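Long-range contacts in Crov588 (Cafeteriavirus, PDB 6NYR), which is of unknown function but folds into a circular leucine-rich-repeat solenoid built largely from FNIP repeats: residues Asn335-Ser340 / Glu356-Asn361; Asn379-Ser384 / Lys401-Ser406; Ser384-Ser389 / Ser406-Glu411. All coordinates share one frame; numbering follows the deposited sequence.

Contact 1 (Asn335-Ser340 / Glu356-Asn361)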
loop_
_atom_site.group_PDB
_atom_site.type_symbol
_atom_site.label_atom_id
_atom_site.label_comp_id
_atom_site.label_asym_id
_atom_site.label_seq_id
_atom_site.Cartn_x
_atom_site.Cartn_y
_atom_site.Cartn_z
ATOM N N ASN A 335 -12.989 -10.410 35.140
ATOM C CA ASN A 335 -11.770 -11.212 35.009
ATOM C C ASN A 335 -11.786 -12.056 33.740
ATOM O O ASN A 335 -11.515 -13.257 33.767
ATOM C CB ASN A 335 -11.594 -12.083 36.247
ATOM C CG ASN A 335 -11.431 -11.261 37.520
ATOM O OD1 ASN A 335 -12.307 -11.263 38.387
ATOM N ND2 ASN A 335 -10.310 -10.554 37.634
ATOM N N VAL A 336 -12.082 -11.423 32.608
ATOM C CA VAL A 336 -12.146 -12.097 31.317
ATOM C C VAL A 336 -10.949 -11.748 30.439
ATOM O O VAL A 336 -10.282 -12.635 29.907
ATOM C CB VAL A 336 -13.472 -11.770 30.594
ATOM C CG1 VAL A 336 -13.514 -12.459 29.240
ATOM C CG2 VAL A 336 -14.661 -12.168 31.456
ATOM N N LEU A 337 -10.688 -10.458 30.244
ATOM C CA LEU A 337 -9.560 -10.031 29.424
ATOM C C LEU A 337 -8.269 -10.222 30.207
ATOM O O LEU A 337 -8.131 -9.654 31.297
ATOM C CB LEU A 337 -9.721 -8.575 29.020
ATOM C CG LEU A 337 -11.027 -8.232 28.296
ATOM C CD1 LEU A 337 -11.179 -6.732 28.105
ATOM C CD2 LEU A 337 -11.103 -8.946 26.958
ATOM N N PRO A 338 -7.310 -10.996 29.708
ATOM C CA PRO A 338 -6.121 -11.291 30.513
ATOM C C PRO A 338 -5.276 -10.041 30.711
ATOM O O PRO A 338 -5.373 -9.062 29.968
ATOM C CB PRO A 338 -5.372 -12.350 29.696
ATOM C CG PRO A 338 -5.813 -12.120 28.283
ATOM C CD PRO A 338 -7.225 -11.571 28.347
ATOM N N ASN A 339 -4.427 -10.092 31.737
ATOM C CA ASN A 339 -3.602 -8.949 32.111
ATOM C C ASN A 339 -2.405 -8.770 31.189
ATOM O O ASN A 339 -1.585 -7.875 31.420
ATOM C CB ASN A 339 -3.167 -9.073 33.569
ATOM C CG ASN A 339 -4.100 -8.329 34.506
ATOM O OD1 ASN A 339 -4.510 -7.198 34.223
ATOM N ND2 ASN A 339 -4.455 -8.963 35.617
ATOM N N SER A 340 -2.284 -9.609 30.164
ATOM C CA SER A 340 -1.245 -9.482 29.153
ATOM C C SER A 340 -1.698 -8.682 27.939
ATOM O O SER A 340 -0.853 -8.271 27.136
ATOM C CB SER A 340 -0.807 -10.884 28.701
ATOM O OG SER A 340 0.029 -10.837 27.559
ATOM N N GLU A 356 -15.715 -1.123 35.604
ATOM C CA GLU A 356 -14.483 -0.620 36.193
ATOM C C GLU A 356 -13.239 -1.412 35.829
ATOM O O GLU A 356 -12.351 -0.893 35.145
ATOM C CB GLU A 356 -14.611 -0.575 37.725
ATOM C CG GLU A 356 -15.765 0.264 38.247
ATOM C CD GLU A 356 -15.304 1.522 38.958
ATOM O OE1 GLU A 356 -14.337 1.449 39.749
ATOM O OE2 GLU A 356 -15.907 2.590 38.724
ATOM N N ASN A 357 -13.155 -2.654 36.289
ATOM C CA ASN A 357 -11.928 -3.423 36.135
ATOM C C ASN A 357 -12.098 -4.520 35.098
ATOM O O ASN A 357 -11.731 -5.675 35.336
ATOM C CB ASN A 357 -11.513 -3.997 37.487
ATOM C CG ASN A 357 -11.236 -2.913 38.517
ATOM O OD1 ASN A 357 -12.046 -2.666 39.410
ATOM N ND2 ASN A 357 -10.094 -2.247 38.384
ATOM N N VAL A 358 -12.649 -4.158 33.945
ATOM C CA VAL A 358 -12.770 -5.084 32.825
ATOM C C VAL A 358 -11.564 -4.987 31.901
ATOM O O VAL A 358 -10.967 -6.001 31.531
ATOM C CB VAL A 358 -14.084 -4.806 32.062
ATOM C CG1 VAL A 358 -14.173 -5.686 30.825
ATOM C CG2 VAL A 358 -15.281 -5.010 32.971
ATOM N N LEU A 359 -11.201 -3.772 31.512
ATOM C CA LEU A 359 -10.066 -3.559 30.628
ATOM C C LEU A 359 -8.776 -3.751 31.417
ATOM O O LEU A 359 -8.585 -3.088 32.442
ATOM C CB LEU A 359 -10.131 -2.166 30.019
ATOM C CG LEU A 359 -11.325 -1.933 29.082
ATOM C CD1 LEU A 359 -11.398 -0.468 28.642
ATOM C CD2 LEU A 359 -11.277 -2.856 27.870
ATOM N N PRO A 360 -7.878 -4.632 30.983
ATOM C CA PRO A 360 -6.687 -4.921 31.791
ATOM C C PRO A 360 -5.724 -3.745 31.814
ATOM O O PRO A 360 -5.718 -2.885 30.930
ATOM C CB PRO A 360 -6.067 -6.136 31.093
ATOM C CG PRO A 360 -6.463 -5.959 29.652
ATOM C CD PRO A 360 -7.845 -5.321 29.676
ATOM N N ASN A 361 -4.893 -3.721 32.857
ATOM C CA ASN A 361 -3.965 -2.615 33.054
ATOM C C ASN A 361 -2.749 -2.697 32.143
ATOM O O ASN A 361 -1.854 -1.852 32.256
ATOM C CB ASN A 361 -3.512 -2.556 34.518
ATOM C CG ASN A 361 -4.469 -1.766 35.390
ATOM O OD1 ASN A 361 -4.924 -0.684 35.012
ATOM N ND2 ASN A 361 -4.776 -2.302 36.567
#
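L337 reaches V358, L359 and P360 because its CG lies beside the backbone N and anti to the carbonyl carbon (chi1 -56°), after which the chain extends so that CD1 becomes the leading atom. This is how successive coils of a leucine-rich-repeat solenoid stack: N335 to N339 recur 22 residues later as N357 to N361, one coil on. L359 takes almost the same first torsion (-65°), so the two leucines run alongside each other in the same direction instead of meeting end on. The closest atoms of the pair are L337 CD1 and L359 CD2, 3.9 Å apart. The same CD1 methyl covers the backbone of the next coil, with V358 O 3.5 Å from L337 CD1. More loosely, L337 CD1 also faces V358 CG1, at 4.2 Å. The ring of P360 packs along the same leucine, its CD 3.8 Å from L337 CB and about as near the CD1 methyl. N339 runs past this ring in the opposite direction, bringing its OD1 to 3.7 Å from P360 CB. The contact between the segments is therefore largely apolar, while a polar link passes just beyond it, from the hydroxyl of S362 to the carbonyl oxygen of N339. Tightest of all is the fit of the proline against the preceding coil's backbone: P360 CB lies 3.2 Å from P338 O, and its neighbour CG only slightly farther.

Contact 2 (Asn379-Ser384 / Lys401-Ser406)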
loop_
_atom_site.group_PDB
_atom_site.type_symbol
_atom_site.label_atom_id
_atom_site.label_comp_id
_atom_site.label_asym_id
_atom_site.label_seq_id
_atom_site.Cartn_x
_atom_site.Cartn_y
_atom_site.Cartn_z
ATOM N N ASN A 379 -12.175 5.408 35.904
ATOM C CA ASN A 379 -11.538 4.141 36.246
ATOM C C ASN A 379 -11.965 3.003 35.333
ATOM O O ASN A 379 -11.857 1.829 35.709
ATOM C CB ASN A 379 -11.822 3.773 37.706
ATOM C CG ASN A 379 -11.217 4.762 38.686
ATOM O OD1 ASN A 379 -11.904 5.644 39.207
ATOM N ND2 ASN A 379 -9.919 4.629 38.931
ATOM N N VAL A 380 -12.444 3.326 34.134
ATOM C CA VAL A 380 -12.805 2.313 33.151
ATOM C C VAL A 380 -11.634 2.125 32.194
ATOM O O VAL A 380 -11.124 1.010 32.031
ATOM C CB VAL A 380 -14.089 2.696 32.390
ATOM C CG1 VAL A 380 -14.297 1.756 31.212
ATOM C CG2 VAL A 380 -15.283 2.686 33.331
ATOM N N LEU A 381 -11.214 3.206 31.546
ATOM C CA LEU A 381 -10.048 3.151 30.672
ATOM C C LEU A 381 -8.799 2.989 31.533
ATOM O O LEU A 381 -8.610 3.747 32.493
ATOM C CB LEU A 381 -9.969 4.408 29.810
ATOM C CG LEU A 381 -11.160 4.638 28.873
ATOM C CD1 LEU A 381 -11.103 5.991 28.200
ATOM C CD2 LEU A 381 -11.198 3.530 27.822
ATOM N N PRO A 382 -7.933 2.030 31.226
ATOM C CA PRO A 382 -6.782 1.764 32.091
ATOM C C PRO A 382 -5.696 2.813 31.914
ATOM O O PRO A 382 -5.662 3.562 30.935
ATOM C CB PRO A 382 -6.298 0.382 31.643
ATOM C CG PRO A 382 -6.782 0.242 30.226
ATOM C CD PRO A 382 -7.885 1.253 29.973
ATOM N N ASN A 383 -4.810 2.868 32.905
ATOM C CA ASN A 383 -3.771 3.892 32.945
ATOM C C ASN A 383 -2.570 3.570 32.067
ATOM O O ASN A 383 -1.613 4.351 32.052
ATOM C CB ASN A 383 -3.315 4.101 34.389
ATOM C CG ASN A 383 -4.249 4.998 35.164
ATOM O OD1 ASN A 383 -4.848 4.586 36.158
ATOM N ND2 ASN A 383 -4.381 6.238 34.713
ATOM N N SER A 384 -2.594 2.455 31.343
ATOM C CA SER A 384 -1.571 2.132 30.362
ATOM C C SER A 384 -1.940 2.553 28.945
ATOM O O SER A 384 -1.097 2.461 28.049
ATOM C CB SER A 384 -1.305 0.623 30.375
ATOM O OG SER A 384 -2.532 -0.093 30.378
ATOM N N LYS A 401 -12.252 12.888 34.693
ATOM C CA LYS A 401 -11.270 11.849 34.985
ATOM C C LYS A 401 -11.499 10.576 34.184
ATOM O O LYS A 401 -11.218 9.471 34.676
ATOM C CB LYS A 401 -11.265 11.540 36.483
ATOM C CG LYS A 401 -10.262 12.373 37.290
ATOM C CD LYS A 401 -10.704 13.828 37.404
ATOM C CE LYS A 401 -9.531 14.784 37.223
ATOM N NZ LYS A 401 -8.745 15.025 38.463
ATOM N N VAL A 402 -11.965 10.698 32.946
ATOM C CA VAL A 402 -12.269 9.527 32.131
ATOM C C VAL A 402 -11.058 9.087 31.319
ATOM O O VAL A 402 -10.669 7.917 31.351
ATOM C CB VAL A 402 -13.481 9.825 31.221
ATOM C CG1 VAL A 402 -13.789 8.625 30.341
ATOM C CG2 VAL A 402 -14.683 10.230 32.055
ATOM N N LEU A 403 -10.452 10.003 30.572
ATOM C CA LEU A 403 -9.306 9.653 29.738
ATOM C C LEU A 403 -8.050 9.542 30.598
ATOM O O LEU A 403 -7.798 10.416 31.434
ATOM C CB LEU A 403 -9.109 10.696 28.646
ATOM C CG LEU A 403 -10.299 10.841 27.691
ATOM C CD1 LEU A 403 -10.118 12.035 26.763
ATOM C CD2 LEU A 403 -10.507 9.563 26.884
ATOM N N PRO A 404 -7.260 8.482 30.438
ATOM C CA PRO A 404 -6.064 8.318 31.278
ATOM C C PRO A 404 -4.960 9.302 30.918
ATOM O O PRO A 404 -4.834 9.747 29.773
ATOM C CB PRO A 404 -5.630 6.872 31.003
ATOM C CG PRO A 404 -6.122 6.602 29.608
ATOM C CD PRO A 404 -7.415 7.382 29.461
ATOM N N ASN A 405 -4.143 9.631 31.925
ATOM C CA ASN A 405 -3.004 10.508 31.706
ATOM C C ASN A 405 -2.018 9.951 30.691
ATOM O O ASN A 405 -1.281 10.735 30.083
ATOM C CB ASN A 405 -2.258 10.765 33.023
ATOM C CG ASN A 405 -3.115 11.478 34.057
ATOM O OD1 ASN A 405 -3.938 12.332 33.718
ATOM N ND2 ASN A 405 -2.923 11.133 35.326
ATOM N N SER A 406 -1.994 8.639 30.478
ATOM C CA SER A 406 -1.020 8.054 29.572
ATOM C C SER A 406 -1.387 8.230 28.104
ATOM O O SER A 406 -0.557 7.927 27.240
ATOM C CB SER A 406 -0.860 6.560 29.871
ATOM O OG SER A 406 -2.116 5.897 29.847
#
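The carboxamide of N383 passes the puckered ring of P404 in the opposite direction, with P404 CB lying obliquely off one face of the amide, 4.0 Å from N383 ND2. The proline itself is bordered by two more residues of the preceding coil, P382 and L381. Its CB and CG rest on a peptide oxygen, each 3.3 Å from P382 O, whereas on the nitrogen side of the ring P404 CD packs 3.9 Å from L381 CB. Deeper in the solenoid, L381 and L403 lie abreast in matching conformations, with L381 CD1 3.9 Å from L403 CD2. The same L381 CD1 also rests on the main chain, 3.7 Å from V402 O. A serine adds a polar link at this step. The first torsion of S406, 54°, sets OG between the backbone N and the carbonyl carbon, turned back toward the earlier coil, and there S406 OG comes 2.7 Å from N383 O. L385 O is also near, so the hydroxyl lies between two main-chain carbonyl oxygens, and which of them takes the proton is not settled. S384 repeats the pattern one coil earlier, its hydroxyl engaging N361 and L363. V402 touches I376 of the preceding coil. On the strand side, L381 and L403 both touch L388, so these loops are seated against the buried side of strand 387-389, one of the short parallel strands lining the inner rim.

Contact 3 (Ser384-Ser389 / Ser406-Glu411)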
loop_
_atom_site.group_PDB
_atom_site.type_symbol
_atom_site.label_atom_id
_atom_site.label_comp_id
_atom_site.label_asym_id
_atom_site.label_seq_id
_atom_site.Cartn_x
_atom_site.Cartn_y
_atom_site.Cartn_z
ATOM N N SER A 384 -2.594 2.455 31.343
ATOM C CA SER A 384 -1.571 2.132 30.362
ATOM C C SER A 384 -1.940 2.553 28.945
ATOM O O SER A 384 -1.097 2.461 28.049
ATOM C CB SER A 384 -1.305 0.623 30.375
ATOM O OG SER A 384 -2.532 -0.093 30.378
ATOM N N LEU A 385 -3.169 3.008 28.723
ATOM C CA LEU A 385 -3.657 3.220 27.366
ATOM C C LEU A 385 -2.984 4.433 26.737
ATOM O O LEU A 385 -2.985 5.528 27.308
ATOM C CB LEU A 385 -5.173 3.397 27.395
ATOM C CG LEU A 385 -5.975 3.064 26.139
ATOM C CD1 LEU A 385 -6.060 1.554 25.948
ATOM C CD2 LEU A 385 -7.365 3.676 26.221
ATOM N N VAL A 386 -2.405 4.232 25.554
ATOM C CA VAL A 386 -1.798 5.321 24.803
ATOM C C VAL A 386 -2.602 5.682 23.559
ATOM O O VAL A 386 -2.518 6.832 23.101
ATOM C CB VAL A 386 -0.340 4.993 24.411
ATOM C CG1 VAL A 386 0.461 4.543 25.625
ATOM C CG2 VAL A 386 -0.300 3.936 23.317
ATOM N N HIS A 387 -3.391 4.755 23.016
ATOM C CA HIS A 387 -4.014 4.897 21.707
ATOM C C HIS A 387 -5.478 4.510 21.833
ATOM O O HIS A 387 -5.792 3.362 22.163
ATOM C CB HIS A 387 -3.306 4.012 20.676
ATOM C CG HIS A 387 -3.749 4.246 19.268
ATOM N ND1 HIS A 387 -4.980 3.839 18.799
ATOM C CD2 HIS A 387 -3.116 4.820 18.217
ATOM C CE1 HIS A 387 -5.094 4.169 17.524
ATOM N NE2 HIS A 387 -3.977 4.765 17.148
ATOM N N LEU A 388 -6.370 5.464 21.578
ATOM C CA LEU A 388 -7.808 5.255 21.719
ATOM C C LEU A 388 -8.506 5.764 20.468
ATOM O O LEU A 388 -8.390 6.946 20.125
ATOM C CB LEU A 388 -8.350 5.957 22.965
ATOM C CG LEU A 388 -9.866 5.889 23.152
ATOM C CD1 LEU A 388 -10.335 4.455 23.261
ATOM C CD2 LEU A 388 -10.270 6.684 24.385
ATOM N N SER A 389 -9.223 4.869 19.789
ATOM C CA SER A 389 -9.950 5.185 18.565
ATOM C C SER A 389 -11.417 4.821 18.742
ATOM O O SER A 389 -11.740 3.671 19.054
ATOM C CB SER A 389 -9.340 4.435 17.376
ATOM O OG SER A 389 -9.985 4.775 16.163
ATOM N N SER A 406 -1.994 8.639 30.478
ATOM C CA SER A 406 -1.020 8.054 29.572
ATOM C C SER A 406 -1.387 8.230 28.104
ATOM O O SER A 406 -0.557 7.927 27.240
ATOM C CB SER A 406 -0.860 6.560 29.871
ATOM O OG SER A 406 -2.116 5.897 29.847
ATOM N N LEU A 407 -2.586 8.721 27.803
ATOM C CA LEU A 407 -3.050 8.780 26.424
ATOM C C LEU A 407 -2.228 9.769 25.610
ATOM O O LEU A 407 -2.069 10.931 25.997
ATOM C CB LEU A 407 -4.521 9.183 26.369
ATOM C CG LEU A 407 -5.278 8.819 25.091
ATOM C CD1 LEU A 407 -5.478 7.308 24.992
ATOM C CD2 LEU A 407 -6.606 9.566 25.019
ATOM N N THR A 408 -1.716 9.311 24.468
ATOM C CA THR A 408 -1.040 10.185 23.522
ATOM C C THR A 408 -1.809 10.374 22.219
ATOM O O THR A 408 -1.576 11.369 21.524
ATOM C CB THR A 408 0.353 9.633 23.178
ATOM O OG1 THR A 408 0.223 8.339 22.572
ATOM C CG2 THR A 408 1.219 9.529 24.424
ATOM N N TYR A 409 -2.720 9.464 21.883
ATOM C CA TYR A 409 -3.417 9.485 20.602
ATOM C C TYR A 409 -4.905 9.282 20.839
ATOM O O TYR A 409 -5.323 8.218 21.306
ATOM C CB TYR A 409 -2.874 8.390 19.670
ATOM C CG TYR A 409 -3.543 8.328 18.316
ATOM C CD1 TYR A 409 -4.785 7.723 18.159
ATOM C CD2 TYR A 409 -2.927 8.855 17.189
ATOM C CE1 TYR A 409 -5.403 7.663 16.927
ATOM C CE2 TYR A 409 -3.536 8.795 15.947
ATOM C CZ TYR A 409 -4.773 8.198 15.824
ATOM O OH TYR A 409 -5.390 8.134 14.596
ATOM N N LEU A 410 -5.704 10.287 20.498
ATOM C CA LEU A 410 -7.154 10.199 20.599
ATOM C C LEU A 410 -7.762 10.517 19.240
ATOM O O LEU A 410 -7.517 11.591 18.679
ATOM C CB LEU A 410 -7.698 11.145 21.668
ATOM C CG LEU A 410 -9.222 11.114 21.788
ATOM C CD1 LEU A 410 -9.692 9.688 22.057
ATOM C CD2 LEU A 410 -9.701 12.047 22.882
ATOM N N GLU A 411 -8.543 9.578 18.715
ATOM C CA GLU A 411 -9.291 9.756 17.478
ATOM C C GLU A 411 -10.776 9.623 17.789
ATOM O O GLU A 411 -11.225 8.563 18.240
ATOM C CB GLU A 411 -8.855 8.724 16.435
ATOM C CG GLU A 411 -9.708 8.675 15.182
ATOM C CD GLU A 411 -9.189 7.666 14.171
ATOM O OE1 GLU A 411 -8.259 6.902 14.513
ATOM O OE2 GLU A 411 -9.704 7.642 13.035
#
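H387 and Y409 lie in an offset stack, their ring centroids 4.0 Å apart and their planes 6° from parallel. The overlap is toward the rims: H387 NE2 lies 3.2 Å from Y409 CD1. Both side chains leave with CG anti to the backbone N, sending both rings the same way. The tyrosine hydroxyl donates to the carboxylate of E411 from above that group's plane (Y409 OH to E411 OE1 3.1 Å), and S389 OG makes a weak, unsettled hydrogen bond to the same OE1. V386 O accepts from both T408 N and Y409 N, each at 2.9 Å, the Y409 donor almost straight ahead of the carbonyl. L388 N donates to Y409 O at 3.0 Å, and L388 O receives E411 N. On the buried face, L388 CD2 meets L410 CD1 at 3.8 Å, and L407 CD1 packs against L388 CB. Farther out, H365 meets the ring of H387 and H431 touches Y409, so a line of touching aromatic side chains runs over four coils. H387, Y409, S389 and E411 take the face opposite the leucines. Short parallel strands, one per coil, with leucines turned into the core, characterise the concave side of a leucine-rich-repeat solenoid.

In the fold
From the N terminus, contact 1 comes first: the chain leaves 335-340, passes through strand 343-345, and returns one coil later at 356-361, closing its loop before the others open. After strand 365-367, segment 379-384 opens contact 2 and runs directly into 384-389, which opens contact 3 and ends in strand 387-389; then 401-406 and 406-411 close the two in the same order, so contacts 2 and 3 cross and share S384 and S406. Contacts 1 and 2 join outer loops and contact 3 joins inner strands, about 9 Å from contact 2 between centres. N361 O and the hydroxyl of S384 join contact 1 to the other two by a probable hydrogen bond.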